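Local coordinates for rhusiopathiae surface protein B (Erysipelothrix rhusiopathiae, PDB 3V10) that probably binds collagen, serving as a cell-wall-anchored surface adhesin of which this chain is the collagen-binding part, at residues Thr175-Asp180 against Asp266-Asp271; Glu206-Val211 against Glu275-Ser280; Phe13-Lys18 against Ile28-Ala33. One frame throughout, in Å; residues are numbered along the deposited sequence.

Interaction 1 (Thr175-Asp180 against Asp266-Asp271); sequences TEVHGD and DTRAFD
R268 crosses the D180 side chain at an angle, with CB, CG, CD and NE all passing close to D180 OD1. R268 CG comes to 3.2 Å of D180 OD1. Here CG is anti to the backbone N (chi1 -179°), and the later bend at chi3 sets the NE and NH2 edge of the guanidinium against the carboxylate. R268 NE then donates to D180 OD1 at 2.7 Å. At the tip, R268 NH2 reaches D180 OD2 at 2.9 Å, while V177 CG1 stands obliquely to the group. This is a side-on, two-pronged salt bridge: both oxygens use their syn lone pairs, and the two planes are only 16° apart. Beneath it, D180 and R268 form a non-hydrogen-bonded antiparallel pair where strands 180-187 and 260-269 meet in the five-stranded sheet of the collagen-binding domain, a DEv-IgG fold. A type II turn, V177 to D180, leads into strand 180-187. Its G179, with positive phi, offers its carbonyl O to A269 N at 3.0 Å, nearly straight. A water 2.6 Å from D180 OD2 also reaches D266 OD2, lying between two carboxylates that would otherwise probably repel.

Interaction 2 (Glu206-Val211 against Glu275-Ser280); sequences EGHKLV and ENYKNS
One face of the H208 imidazole is covered by Y277, whose CB stands 3.9 Å from the ring centroid and nearly on its normal, a CH-pi contact. The Y277 ring leans in beside it with its edge toward that same face, an edge-to-face pair with planes at 68° and centroids 5.6 Å apart. At the imidazole edge, in the ring plane, lies the carbonyl O of K278, which takes a hydrogen bond from H208 NE2 at 2.8 Å; the N-H points to it at 144°, tilted from the carbonyl plane. H208 holds CG between its backbone N and carbonyl carbon (chi1 56°), which sends the ring across to the opposing strand. Farther out on Y277, CE1 comes to 3.7 Å from G207 O, obliquely to the ring. No backbone hydrogen bond joins the segments, which belong to different sheets of the Ig-like sandwich: 208-221 to the five-stranded one, 276-286 to the other. A water joins the two backbones instead, donating to E206 O at 2.6 Å and accepting from K278 N. The other imidazole nitrogen, ND1, bonds T267 OG1, which also accepts from W183 NE1, and Y277 OH bonds D271 O. With both nitrogens engaged, the buried imidazole is fixed in rotation: the carbonyl puts a proton on NE2, and the T267 hydroxyl can donate to ND1, which would fit a neutral ring.

Interaction 3 (Phe13-Lys18 against Ile28-Ala33); sequences FDVNPK and IEFNLA
Strands 13-16 and 28-33 run antiparallel, their axes 4.7 Å apart at closest approach, with D14-N31 and N16-E29 as the hydrogen-bonded pairs and F13-L32 and V15-F30 as the non-hydrogen-bonded ones. N31 N gives to D14 O at 2.8 Å and N16 N to E29 O at the same length. Between these pairs V15 CA, and beyond D14 F13 CA, face the carbonyls of E29 and N31 respectively in CA-H...O contacts. On the face bearing F13, V15, F30 and L32 the contact is hydrocarbon. V15 lies alongside F30: its CG1 sits over one face of the F30 ring, and its CG2 meets F30 CE1 at 3.5 Å. V15 CG1 also touches I28 CG2 at 4.1 Å. F13 and F30 point the same way and meet edge to edge, F13 CE1 being 4.0 Å from F30 CD1; chi1 of F13, 175°, sets CG beside the carbonyl carbon, from where the ring edge reaches F30. The pairing is part of a mixed Ig-like sheet, where 28-35 lies between 10-16 and 112-123 and F30 packs inward on L55, L63 and I149. The opposite face, with D14, N16, E29 and N31, is polar. N16 ND2 donates to D14 OD2 at 3.1 Å, approaching from above the carboxylate plane, and K18 NZ makes a long salt bridge to D14 OD1 at 3.5 Å. After N16, the chain turns away through P17, which follows a cis peptide bond and brings its CD near I28 CA.

Interactions 1 and 2 share the collagen-binding domain and touch where R268 N meets K209 O, probably a hydrogen bond. Interaction 1 joins two strands of one sheet; interaction 2 ties their sheet-mate 208-221, next to 260-269, across to 276-286 of the other sheet, and the segments of the two alternate along the chain. Interaction 1 lies partly buried at the sheet's end and relies on charge, whereas interaction 2 is buried between sheets and relies on an aromatic pair and one imidazole bond. Interaction 3 belongs to the other Ig-like domain, its centre about 22 Å from that of interaction 1, and touches neither of the other two. It alone is a regular strand pairing, with one apolar face inward and one polar face.

Interaction 1 (Thr175-Asp180 against Asp266-Asp271)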
ATOM      1  N   THR A 175       3.902  -2.290  -6.012  1.00 18.81           N
ATOM      2  CA  THR A 175       4.567  -3.547  -5.690  1.00 20.60           C
ATOM      3  C   THR A 175       5.690  -3.735  -6.711  1.00 20.37           C
ATOM      4  O   THR A 175       6.401  -4.742  -6.690  1.00 21.57           O
ATOM      5  CB  THR A 175       3.606  -4.754  -5.771  1.00 21.65           C
ATOM      6  OG1 THR A 175       3.004  -4.800  -7.068  1.00 22.37           O
ATOM      7  CG2 THR A 175       2.508  -4.649  -4.712  1.00 23.40           C
ATOM      8  N   GLU A 176       5.853  -2.751  -7.598  1.00 20.64           N
ATOM      9  CA  GLU A 176       6.894  -2.809  -8.625  1.00 19.80           C
ATOM     10  C   GLU A 176       8.066  -1.880  -8.295  1.00 18.84           C
ATOM     11  O   GLU A 176       9.201  -2.136  -8.679  1.00 17.83           O
ATOM     12  CB  GLU A 176       6.286  -2.483  -9.997  1.00 23.40           C
ATOM     13  CG  GLU A 176       6.768  -1.200 -10.675  1.00 27.34           C
ATOM     14  CD  GLU A 176       5.933  -0.887 -11.919  1.00 27.96           C
ATOM     15  OE1 GLU A 176       6.043  -1.648 -12.904  1.00 30.07           O
ATOM     16  OE2 GLU A 176       5.130   0.080 -11.940  1.00 30.37           O
ATOM     17  N   VAL A 177       7.793  -0.802  -7.567  1.00 15.65           N
ATOM     18  CA  VAL A 177       8.840   0.135  -7.166  1.00 13.84           C
ATOM     19  C   VAL A 177       8.652   0.425  -5.683  1.00 14.15           C
ATOM     20  O   VAL A 177       7.702   1.109  -5.293  1.00 14.89           O
ATOM     21  CB  VAL A 177       8.759   1.465  -7.953  1.00 12.70           C
ATOM     22  CG1 VAL A 177       9.950   2.323  -7.618  1.00 12.82           C
ATOM     23  CG2 VAL A 177       8.696   1.190  -9.449  1.00 13.67           C
ATOM     24  N   HIS A 178       9.550  -0.107  -4.861  1.00 14.24           N
ATOM     25  CA  HIS A 178       9.462   0.075  -3.418  1.00 13.94           C
ATOM     26  C   HIS A 178       9.539   1.537  -2.994  1.00 15.10           C
ATOM     27  O   HIS A 178      10.505   2.243  -3.299  1.00 13.09           O
ATOM     28  CB  HIS A 178      10.560  -0.729  -2.709  1.00 16.25           C
ATOM     29  CG  HIS A 178      10.481  -0.664  -1.215  1.00 16.31           C
ATOM     30  ND1 HIS A 178       9.336  -0.985  -0.518  1.00 18.65           N
ATOM     31  CD2 HIS A 178      11.406  -0.331  -0.284  1.00 16.05           C
ATOM     32  CE1 HIS A 178       9.558  -0.856   0.777  1.00 13.55           C
ATOM     33  NE2 HIS A 178      10.807  -0.460   0.947  1.00 18.97           N
ATOM     34  N   GLY A 179       8.506   1.982  -2.282  1.00 14.56           N
ATOM     35  CA  GLY A 179       8.462   3.354  -1.816  1.00 12.91           C
ATOM     36  C   GLY A 179       7.582   4.237  -2.683  1.00 11.29           C
ATOM     37  O   GLY A 179       7.318   5.389  -2.338  1.00 12.72           O
ATOM     38  N   ASP A 180       7.132   3.699  -3.811  1.00 10.69           N
ATOM     39  CA  ASP A 180       6.277   4.444  -4.730  1.00  9.54           C
ATOM     40  C   ASP A 180       4.813   4.075  -4.523  1.00 10.68           C
ATOM     41  O   ASP A 180       4.498   3.044  -3.921  1.00 10.04           O
ATOM     42  CB  ASP A 180       6.678   4.162  -6.185  1.00 11.99           C
ATOM     43  CG  ASP A 180       7.856   5.009  -6.651  1.00  8.43           C
ATOM     44  OD1 ASP A 180       8.592   5.546  -5.797  1.00 11.25           O
ATOM     45  OD2 ASP A 180       8.051   5.123  -7.884  1.00 11.40           O
ATOM     46  N   ASP A 266       2.323   8.368 -10.639  1.00  9.76           N
ATOM     47  CA  ASP A 266       2.955   7.805  -9.457  1.00  9.43           C
ATOM     48  C   ASP A 266       3.525   8.895  -8.571  1.00  8.72           C
ATOM     49  O   ASP A 266       3.841   9.993  -9.035  1.00  9.00           O
ATOM     50  CB  ASP A 266       4.125   6.883  -9.839  1.00  6.81           C
ATOM     51  CG  ASP A 266       3.735   5.803 -10.828  1.00 11.93           C
ATOM     52  OD1 ASP A 266       2.543   5.450 -10.899  1.00 14.65           O
ATOM     53  OD2 ASP A 266       4.640   5.290 -11.522  1.00 14.79           O
ATOM     54  N   THR A 267       3.645   8.593  -7.286  1.00  9.59           N
ATOM     55  CA  THR A 267       4.281   9.515  -6.361  1.00  9.43           C
ATOM     56  C   THR A 267       5.334   8.680  -5.648  1.00 10.11           C
ATOM     57  O   THR A 267       5.277   7.449  -5.667  1.00 11.45           O
ATOM     58  CB  THR A 267       3.312  10.123  -5.330  1.00 10.37           C
ATOM     59  OG1 THR A 267       2.826   9.102  -4.453  1.00  7.45           O
ATOM     60  CG2 THR A 267       2.162  10.819  -6.038  1.00 12.73           C
ATOM     61  N   ARG A 268       6.296   9.352  -5.034  1.00 10.05           N
ATOM     62  CA  ARG A 268       7.380   8.676  -4.343  1.00  9.89           C
ATOM     63  C   ARG A 268       7.515   9.247  -2.949  1.00 10.48           C
ATOM     64  O   ARG A 268       7.626  10.457  -2.777  1.00  8.98           O
ATOM     65  CB  ARG A 268       8.674   8.869  -5.140  1.00 10.28           C
ATOM     66  CG  ARG A 268       9.908   8.193  -4.574  1.00  9.80           C
ATOM     67  CD  ARG A 268      10.959   8.083  -5.668  1.00 12.49           C
ATOM     68  NE  ARG A 268      10.452   7.262  -6.763  1.00 13.58           N
ATOM     69  CZ  ARG A 268      10.982   7.196  -7.977  1.00 16.41           C
ATOM     70  NH1 ARG A 268      12.062   7.908  -8.283  1.00 18.27           N
ATOM     71  NH2 ARG A 268      10.418   6.421  -8.894  1.00 15.60           N
ATOM     72  N   ALA A 269       7.488   8.368  -1.951  1.00 11.22           N
ATOM     73  CA  ALA A 269       7.615   8.791  -0.566  1.00 12.03           C
ATOM     74  C   ALA A 269       9.038   9.257  -0.270  1.00 12.69           C
ATOM     75  O   ALA A 269      10.004   8.655  -0.741  1.00 13.41           O
ATOM     76  CB  ALA A 269       7.241   7.633   0.363  1.00 11.20           C
ATOM     77  N   PHE A 270       9.162  10.341   0.490  1.00 14.77           N
ATOM     78  CA  PHE A 270      10.474  10.841   0.879  1.00 14.68           C
ATOM     79  C   PHE A 270      10.527  10.949   2.398  1.00 16.70           C
ATOM     80  O   PHE A 270      11.610  11.025   2.981  1.00 18.98           O
ATOM     81  CB  PHE A 270      10.790  12.180   0.199  1.00 15.69           C
ATOM     82  CG  PHE A 270       9.858  13.294   0.563  1.00 16.76           C
ATOM     83  CD1 PHE A 270       9.948  13.926   1.799  1.00 17.08           C
ATOM     84  CD2 PHE A 270       8.907  13.737  -0.351  1.00 15.85           C
ATOM     85  CE1 PHE A 270       9.105  14.987   2.116  1.00 17.88           C
ATOM     86  CE2 PHE A 270       8.065  14.791  -0.044  1.00 15.80           C
ATOM     87  CZ  PHE A 270       8.161  15.421   1.187  1.00 16.41           C
ATOM     88  N   ASP A 271       9.355  10.960   3.035  1.00 16.12           N
ATOM     89  CA  ASP A 271       9.277  10.976   4.494  1.00 18.62           C
ATOM     90  C   ASP A 271       8.869   9.551   4.852  1.00 19.39           C
ATOM     91  O   ASP A 271       7.684   9.204   4.806  1.00 20.20           O
ATOM     92  CB  ASP A 271       8.210  11.950   5.013  1.00 18.84           C
ATOM     93  CG  ASP A 271       8.280  12.135   6.524  1.00 21.58           C
ATOM     94  OD1 ASP A 271       8.594  11.149   7.217  1.00 23.06           O
ATOM     95  OD2 ASP A 271       8.028  13.255   7.019  1.00 22.69           O
TER
HETATM   96  O   HOH W   1       6.765   3.975  -9.883  1.00 17.79           O

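Interaction 2 (Glu206-Val211 against Glu275-Ser280)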
ATOM      1  N   GLU A 206       1.677  15.988   1.925  1.00 13.53           N
ATOM      2  CA  GLU A 206       3.045  16.027   2.427  1.00 15.49           C
ATOM      3  C   GLU A 206       3.642  14.623   2.509  1.00 13.92           C
ATOM      4  O   GLU A 206       2.917  13.637   2.621  1.00 13.80           O
ATOM      5  CB  GLU A 206       3.070  16.688   3.811  1.00 21.43           C
ATOM      6  CG  GLU A 206       1.813  16.425   4.629  1.00 25.87           C
ATOM      7  CD  GLU A 206       2.024  16.592   6.126  1.00 28.82           C
ATOM      8  OE1 GLU A 206       3.171  16.436   6.588  1.00 32.75           O
ATOM      9  OE2 GLU A 206       1.038  16.854   6.846  1.00 31.88           O
ATOM     10  N   GLY A 207       4.965  14.533   2.422  1.00 13.05           N
ATOM     11  CA  GLY A 207       5.620  13.239   2.525  1.00 12.47           C
ATOM     12  C   GLY A 207       5.936  12.517   1.231  1.00 11.43           C
ATOM     13  O   GLY A 207       6.745  11.590   1.219  1.00 11.00           O
ATOM     14  N   HIS A 208       5.282  12.902   0.143  1.00  9.88           N
ATOM     15  CA  HIS A 208       5.558  12.274  -1.139  1.00 10.14           C
ATOM     16  C   HIS A 208       5.448  13.283  -2.271  1.00 10.35           C
ATOM     17  O   HIS A 208       4.837  14.335  -2.110  1.00  9.92           O
ATOM     18  CB  HIS A 208       4.640  11.065  -1.390  1.00 10.33           C
ATOM     19  CG  HIS A 208       3.173  11.371  -1.325  1.00  9.28           C
ATOM     20  ND1 HIS A 208       2.271  10.843  -2.225  1.00  7.91           N
ATOM     21  CD2 HIS A 208       2.445  12.106  -0.451  1.00  7.50           C
ATOM     22  CE1 HIS A 208       1.052  11.242  -1.908  1.00  8.15           C
ATOM     23  NE2 HIS A 208       1.129  12.008  -0.834  1.00  6.78           N
ATOM     24  N   LYS A 209       6.073  12.970  -3.400  1.00 10.71           N
ATOM     25  CA  LYS A 209       6.059  13.862  -4.558  1.00 12.40           C
ATOM     26  C   LYS A 209       5.800  13.080  -5.832  1.00 12.41           C
ATOM     27  O   LYS A 209       6.088  11.884  -5.915  1.00 11.37           O
ATOM     28  CB  LYS A 209       7.404  14.582  -4.719  1.00 16.42           C
ATOM     29  CG  LYS A 209       7.917  15.317  -3.503  1.00 21.08           C
ATOM     30  CD  LYS A 209       9.024  16.290  -3.898  1.00 23.75           C
ATOM     31  CE  LYS A 209       9.833  16.732  -2.688  1.00 26.66           C
ATOM     32  NZ  LYS A 209       8.949  17.098  -1.551  1.00 28.30           N
ATOM     33  N   LEU A 210       5.281  13.775  -6.837  1.00 11.06           N
ATOM     34  CA  LEU A 210       4.999  13.159  -8.121  1.00 11.07           C
ATOM     35  C   LEU A 210       6.298  12.687  -8.774  1.00 12.16           C
ATOM     36  O   LEU A 210       7.333  13.358  -8.694  1.00 12.65           O
ATOM     37  CB  LEU A 210       4.274  14.165  -9.033  1.00 13.21           C
ATOM     38  CG  LEU A 210       3.750  13.647 -10.380  1.00 18.27           C
ATOM     39  CD1 LEU A 210       2.428  14.335 -10.727  1.00 21.26           C
ATOM     40  CD2 LEU A 210       4.793  13.881 -11.461  1.00 19.97           C
ATOM     41  N   VAL A 211       6.245  11.524  -9.410  1.00 10.61           N
ATOM     42  CA  VAL A 211       7.412  10.982 -10.093  1.00 11.44           C
ATOM     43  C   VAL A 211       7.434  11.548 -11.511  1.00 13.76           C
ATOM     44  O   VAL A 211       6.515  11.317 -12.300  1.00 12.66           O
ATOM     45  CB  VAL A 211       7.361   9.443 -10.150  1.00 10.94           C
ATOM     46  CG1 VAL A 211       8.491   8.909 -11.029  1.00 12.44           C
ATOM     47  CG2 VAL A 211       7.477   8.871  -8.739  1.00  9.10           C
ATOM     48  N   GLU A 275       2.638   8.528   8.810  1.00 19.75           N
ATOM     49  CA  GLU A 275       1.627   7.493   8.948  1.00 19.34           C
ATOM     50  C   GLU A 275       0.744   7.259   7.715  1.00 17.21           C
ATOM     51  O   GLU A 275       0.368   6.127   7.428  1.00 16.94           O
ATOM     52  CB  GLU A 275       0.779   7.814  10.162  1.00 22.66           C
ATOM     53  CG  GLU A 275       1.620   8.086  11.403  1.00 28.55           C
ATOM     54  CD  GLU A 275       1.294   7.131  12.562  1.00 31.83           C
ATOM     55  OE1 GLU A 275       2.145   6.908  13.469  1.00 34.76           O
ATOM     56  OE2 GLU A 275       0.163   6.601  12.573  1.00 34.80           O
ATOM     57  N   ASN A 276       0.418   8.329   6.994  1.00 15.75           N
ATOM     58  CA  ASN A 276      -0.400   8.209   5.779  1.00 14.73           C
ATOM     59  C   ASN A 276       0.099   9.161   4.695  1.00 13.80           C
ATOM     60  O   ASN A 276       0.595  10.242   4.999  1.00 13.49           O
ATOM     61  CB  ASN A 276      -1.878   8.532   6.053  1.00 17.67           C
ATOM     62  CG  ASN A 276      -2.454   7.735   7.202  1.00 19.97           C
ATOM     63  OD1 ASN A 276      -2.496   8.209   8.338  1.00 22.87           O
ATOM     64  ND2 ASN A 276      -2.893   6.518   6.917  1.00 18.29           N
ATOM     65  N   TYR A 277      -0.024   8.751   3.436  1.00 11.79           N
ATOM     66  CA  TYR A 277       0.381   9.589   2.305  1.00 10.77           C
ATOM     67  C   TYR A 277      -0.924   9.995   1.647  1.00 10.21           C
ATOM     68  O   TYR A 277      -1.588   9.179   1.012  1.00  9.24           O
ATOM     69  CB  TYR A 277       1.258   8.795   1.339  1.00  8.54           C
ATOM     70  CG  TYR A 277       2.571   8.389   1.966  1.00  9.95           C
ATOM     71  CD1 TYR A 277       3.585   9.324   2.183  1.00  9.69           C
ATOM     72  CD2 TYR A 277       2.778   7.082   2.405  1.00 12.24           C
ATOM     73  CE1 TYR A 277       4.771   8.969   2.827  1.00  9.57           C
ATOM     74  CE2 TYR A 277       3.953   6.719   3.051  1.00 14.06           C
ATOM     75  CZ  TYR A 277       4.944   7.659   3.260  1.00 12.11           C
ATOM     76  OH  TYR A 277       6.101   7.277   3.905  1.00 13.15           O
ATOM     77  N   LYS A 278      -1.289  11.262   1.813  1.00 10.94           N
ATOM     78  CA  LYS A 278      -2.557  11.759   1.295  1.00 11.67           C
ATOM     79  C   LYS A 278      -2.518  12.464  -0.049  1.00 10.82           C
ATOM     80  O   LYS A 278      -1.467  12.870  -0.535  1.00 11.28           O
ATOM     81  CB  LYS A 278      -3.184  12.717   2.312  1.00 14.13           C
ATOM     82  CG  LYS A 278      -3.259  12.174   3.729  1.00 17.16           C
ATOM     83  CD  LYS A 278      -3.894  13.189   4.672  1.00 20.07           C
ATOM     84  CE  LYS A 278      -3.890  12.685   6.109  1.00 24.23           C
ATOM     85  NZ  LYS A 278      -2.512  12.540   6.639  1.00 25.04           N
ATOM     86  N   ASN A 279      -3.705  12.610  -0.630  1.00 10.53           N
ATOM     87  CA  ASN A 279      -3.884  13.299  -1.893  1.00 13.46           C
ATOM     88  C   ASN A 279      -5.311  13.827  -1.869  1.00 14.32           C
ATOM     89  O   ASN A 279      -6.250  13.081  -1.589  1.00 15.33           O
ATOM     90  CB  ASN A 279      -3.701  12.343  -3.071  1.00 16.69           C
ATOM     91  CG  ASN A 279      -3.755  13.056  -4.404  1.00 17.10           C
ATOM     92  OD1 ASN A 279      -3.073  14.057  -4.615  1.00 18.33           O
ATOM     93  ND2 ASN A 279      -4.564  12.541  -5.315  1.00 17.01           N
ATOM     94  N   SER A 280      -5.473  15.112  -2.142  1.00 12.93           N
ATOM     95  CA  SER A 280      -6.802  15.701  -2.148  1.00 12.95           C
ATOM     96  C   SER A 280      -6.997  16.380  -3.492  1.00 11.87           C
ATOM     97  O   SER A 280      -6.029  16.797  -4.121  1.00 13.83           O
ATOM     98  CB  SER A 280      -6.948  16.712  -1.006  1.00 14.98           C
ATOM     99  OG  SER A 280      -6.068  17.814  -1.151  1.00 20.93           O
TER
HETATM  100  O   HOH W   2       0.433  13.134   3.085  1.00 14.53           O

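Interaction 3 (Phe13-Lys18 against Ile28-Ala33)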
ATOM      1  N   PHE A  13       2.554  -9.520  19.894  1.00 16.85           N
ATOM      2  CA  PHE A  13       2.069  -9.867  18.563  1.00 17.07           C
ATOM      3  C   PHE A  13       0.698  -9.258  18.312  1.00 18.03           C
ATOM      4  O   PHE A  13      -0.233  -9.464  19.093  1.00 18.53           O
ATOM      5  CB  PHE A  13       2.000 -11.387  18.403  1.00 16.45           C
ATOM      6  CG  PHE A  13       1.405 -11.830  17.099  1.00 17.48           C
ATOM      7  CD1 PHE A  13       1.846 -11.281  15.899  1.00 17.51           C
ATOM      8  CD2 PHE A  13       0.391 -12.783  17.068  1.00 17.27           C
ATOM      9  CE1 PHE A  13       1.284 -11.673  14.685  1.00 16.87           C
ATOM     10  CE2 PHE A  13      -0.178 -13.183  15.853  1.00 16.91           C
ATOM     11  CZ  PHE A  13       0.272 -12.622  14.664  1.00 17.99           C
ATOM     12  N   ASP A  14       0.571  -8.512  17.219  1.00 17.34           N
ATOM     13  CA  ASP A  14      -0.698  -7.878  16.896  1.00 18.79           C
ATOM     14  C   ASP A  14      -0.874  -7.646  15.399  1.00 18.12           C
ATOM     15  O   ASP A  14       0.093  -7.402  14.680  1.00 19.03           O
ATOM     16  CB  ASP A  14      -0.813  -6.554  17.652  1.00 21.26           C
ATOM     17  CG  ASP A  14      -2.225  -6.014  17.665  1.00 23.17           C
ATOM     18  OD1 ASP A  14      -3.165  -6.813  17.869  1.00 26.24           O
ATOM     19  OD2 ASP A  14      -2.394  -4.793  17.484  1.00 26.34           O
ATOM     20  N   VAL A  15      -2.117  -7.731  14.936  1.00 17.78           N
ATOM     21  CA  VAL A  15      -2.432  -7.534  13.525  1.00 17.21           C
ATOM     22  C   VAL A  15      -3.380  -6.359  13.314  1.00 18.65           C
ATOM     23  O   VAL A  15      -4.385  -6.217  14.014  1.00 20.18           O
ATOM     24  CB  VAL A  15      -3.095  -8.788  12.915  1.00 17.67           C
ATOM     25  CG1 VAL A  15      -3.325  -8.576  11.422  1.00 16.59           C
ATOM     26  CG2 VAL A  15      -2.229 -10.010  13.163  1.00 18.66           C
ATOM     27  N   ASN A  16      -3.059  -5.524  12.332  1.00 18.91           N
ATOM     28  CA  ASN A  16      -3.871  -4.358  12.010  1.00 19.18           C
ATOM     29  C   ASN A  16      -3.965  -4.211  10.490  1.00 19.22           C
ATOM     30  O   ASN A  16      -3.029  -4.547   9.766  1.00 18.47           O
ATOM     31  CB  ASN A  16      -3.252  -3.094  12.622  1.00 18.87           C
ATOM     32  CG  ASN A  16      -3.357  -3.063  14.142  1.00 21.70           C
ATOM     33  OD1 ASN A  16      -4.441  -2.870  14.697  1.00 24.24           O
ATOM     34  ND2 ASN A  16      -2.232  -3.260  14.821  1.00 23.57           N
ATOM     35  N   PRO A  17      -5.113  -3.733   9.986  1.00 17.98           N
ATOM     36  CA  PRO A  17      -6.286  -3.348  10.779  1.00 19.79           C
ATOM     37  C   PRO A  17      -7.063  -4.570  11.266  1.00 19.86           C
ATOM     38  O   PRO A  17      -6.902  -5.671  10.742  1.00 21.19           O
ATOM     39  CB  PRO A  17      -7.090  -2.494   9.802  1.00 20.13           C
ATOM     40  CG  PRO A  17      -6.779  -3.136   8.474  1.00 18.87           C
ATOM     41  CD  PRO A  17      -5.293  -3.381   8.566  1.00 16.76           C
ATOM     42  N   LYS A  18      -7.895  -4.379  12.283  1.00 22.39           N
ATOM     43  CA  LYS A  18      -8.700  -5.477  12.798  1.00 22.34           C
ATOM     44  C   LYS A  18     -10.079  -5.386  12.168  1.00 21.91           C
ATOM     45  O   LYS A  18     -10.434  -4.362  11.585  1.00 23.43           O
ATOM     46  CB  LYS A  18      -8.798  -5.408  14.324  1.00 25.41           C
ATOM     47  CG  LYS A  18      -7.469  -5.650  15.024  1.00 24.32           C
ATOM     48  CD  LYS A  18      -7.624  -5.621  16.536  1.00 28.29           C
ATOM     49  CE  LYS A  18      -6.307  -5.925  17.232  1.00 28.01           C
ATOM     50  NZ  LYS A  18      -6.431  -5.827  18.714  1.00 31.10           N
ATOM     51  N   ILE A  28      -1.753  -4.850   5.296  1.00 13.48           N
ATOM     52  CA  ILE A  28      -2.233  -5.555   6.477  1.00 14.17           C
ATOM     53  C   ILE A  28      -0.958  -5.595   7.313  1.00 14.71           C
ATOM     54  O   ILE A  28       0.035  -6.191   6.906  1.00 13.93           O
ATOM     55  CB  ILE A  28      -2.722  -6.983   6.153  1.00 14.48           C
ATOM     56  CG1 ILE A  28      -4.002  -6.900   5.316  1.00 12.51           C
ATOM     57  CG2 ILE A  28      -3.007  -7.743   7.434  1.00 13.09           C
ATOM     58  CD1 ILE A  28      -4.635  -8.233   4.973  1.00 15.09           C
ATOM     59  N   GLU A  29      -0.987  -4.930   8.464  1.00 16.12           N
ATOM     60  CA  GLU A  29       0.183  -4.825   9.328  1.00 17.19           C
ATOM     61  C   GLU A  29       0.326  -5.859  10.428  1.00 16.56           C
ATOM     62  O   GLU A  29      -0.642  -6.227  11.098  1.00 17.13           O
ATOM     63  CB  GLU A  29       0.221  -3.443   9.979  1.00 17.51           C
ATOM     64  CG  GLU A  29       0.200  -2.286   9.018  1.00 23.95           C
ATOM     65  CD  GLU A  29      -0.159  -0.994   9.716  1.00 26.16           C
ATOM     66  OE1 GLU A  29       0.453  -0.700  10.767  1.00 28.34           O
ATOM     67  OE2 GLU A  29      -1.053  -0.278   9.220  1.00 27.37           O
ATOM     68  N   PHE A  30       1.562  -6.302  10.618  1.00 13.82           N
ATOM     69  CA  PHE A  30       1.884  -7.270  11.649  1.00 13.91           C
ATOM     70  C   PHE A  30       2.951  -6.652  12.535  1.00 15.25           C
ATOM     71  O   PHE A  30       3.962  -6.154  12.046  1.00 14.85           O
ATOM     72  CB  PHE A  30       2.412  -8.563  11.025  1.00 12.94           C
ATOM     73  CG  PHE A  30       1.364  -9.356  10.309  1.00 14.35           C
ATOM     74  CD1 PHE A  30       0.581 -10.274  10.998  1.00 15.21           C
ATOM     75  CD2 PHE A  30       1.132  -9.159   8.954  1.00 14.83           C
ATOM     76  CE1 PHE A  30      -0.420 -10.987  10.349  1.00 15.85           C
ATOM     77  CE2 PHE A  30       0.130  -9.866   8.291  1.00 15.18           C
ATOM     78  CZ  PHE A  30      -0.648 -10.783   8.991  1.00 16.75           C
ATOM     79  N   ASN A  31       2.702  -6.653  13.838  1.00 15.27           N
ATOM     80  CA  ASN A  31       3.659  -6.114  14.792  1.00 16.26           C
ATOM     81  C   ASN A  31       4.153  -7.266  15.650  1.00 16.17           C
ATOM     82  O   ASN A  31       3.359  -8.042  16.181  1.00 18.85           O
ATOM     83  CB  ASN A  31       3.004  -5.056  15.675  1.00 19.55           C
ATOM     84  CG  ASN A  31       3.904  -4.617  16.805  1.00 22.59           C
ATOM     85  OD1 ASN A  31       4.877  -3.890  16.597  1.00 25.90           O
ATOM     86  ND2 ASN A  31       3.596  -5.074  18.013  1.00 25.63           N
ATOM     87  N   LEU A  32       5.469  -7.371  15.789  1.00 15.32           N
ATOM     88  CA  LEU A  32       6.068  -8.446  16.562  1.00 14.03           C
ATOM     89  C   LEU A  32       7.224  -7.942  17.419  1.00 14.93           C
ATOM     90  O   LEU A  32       8.029  -7.119  16.983  1.00 14.58           O
ATOM     91  CB  LEU A  32       6.561  -9.537  15.599  1.00 13.32           C
ATOM     92  CG  LEU A  32       7.198 -10.808  16.152  1.00 13.73           C
ATOM     93  CD1 LEU A  32       6.140 -11.661  16.844  1.00 13.89           C
ATOM     94  CD2 LEU A  32       7.843 -11.582  15.006  1.00 13.77           C
ATOM     95  N   ALA A  33       7.299  -8.435  18.648  1.00 14.14           N
ATOM     96  CA  ALA A  33       8.362  -8.053  19.559  1.00 13.38           C
ATOM     97  C   ALA A  33       9.004  -9.320  20.099  1.00 13.09           C
ATOM     98  O   ALA A  33       8.329 -10.329  20.288  1.00 13.73           O
ATOM     99  CB  ALA A  33       7.799  -7.218  20.708  1.00 13.59           C
TER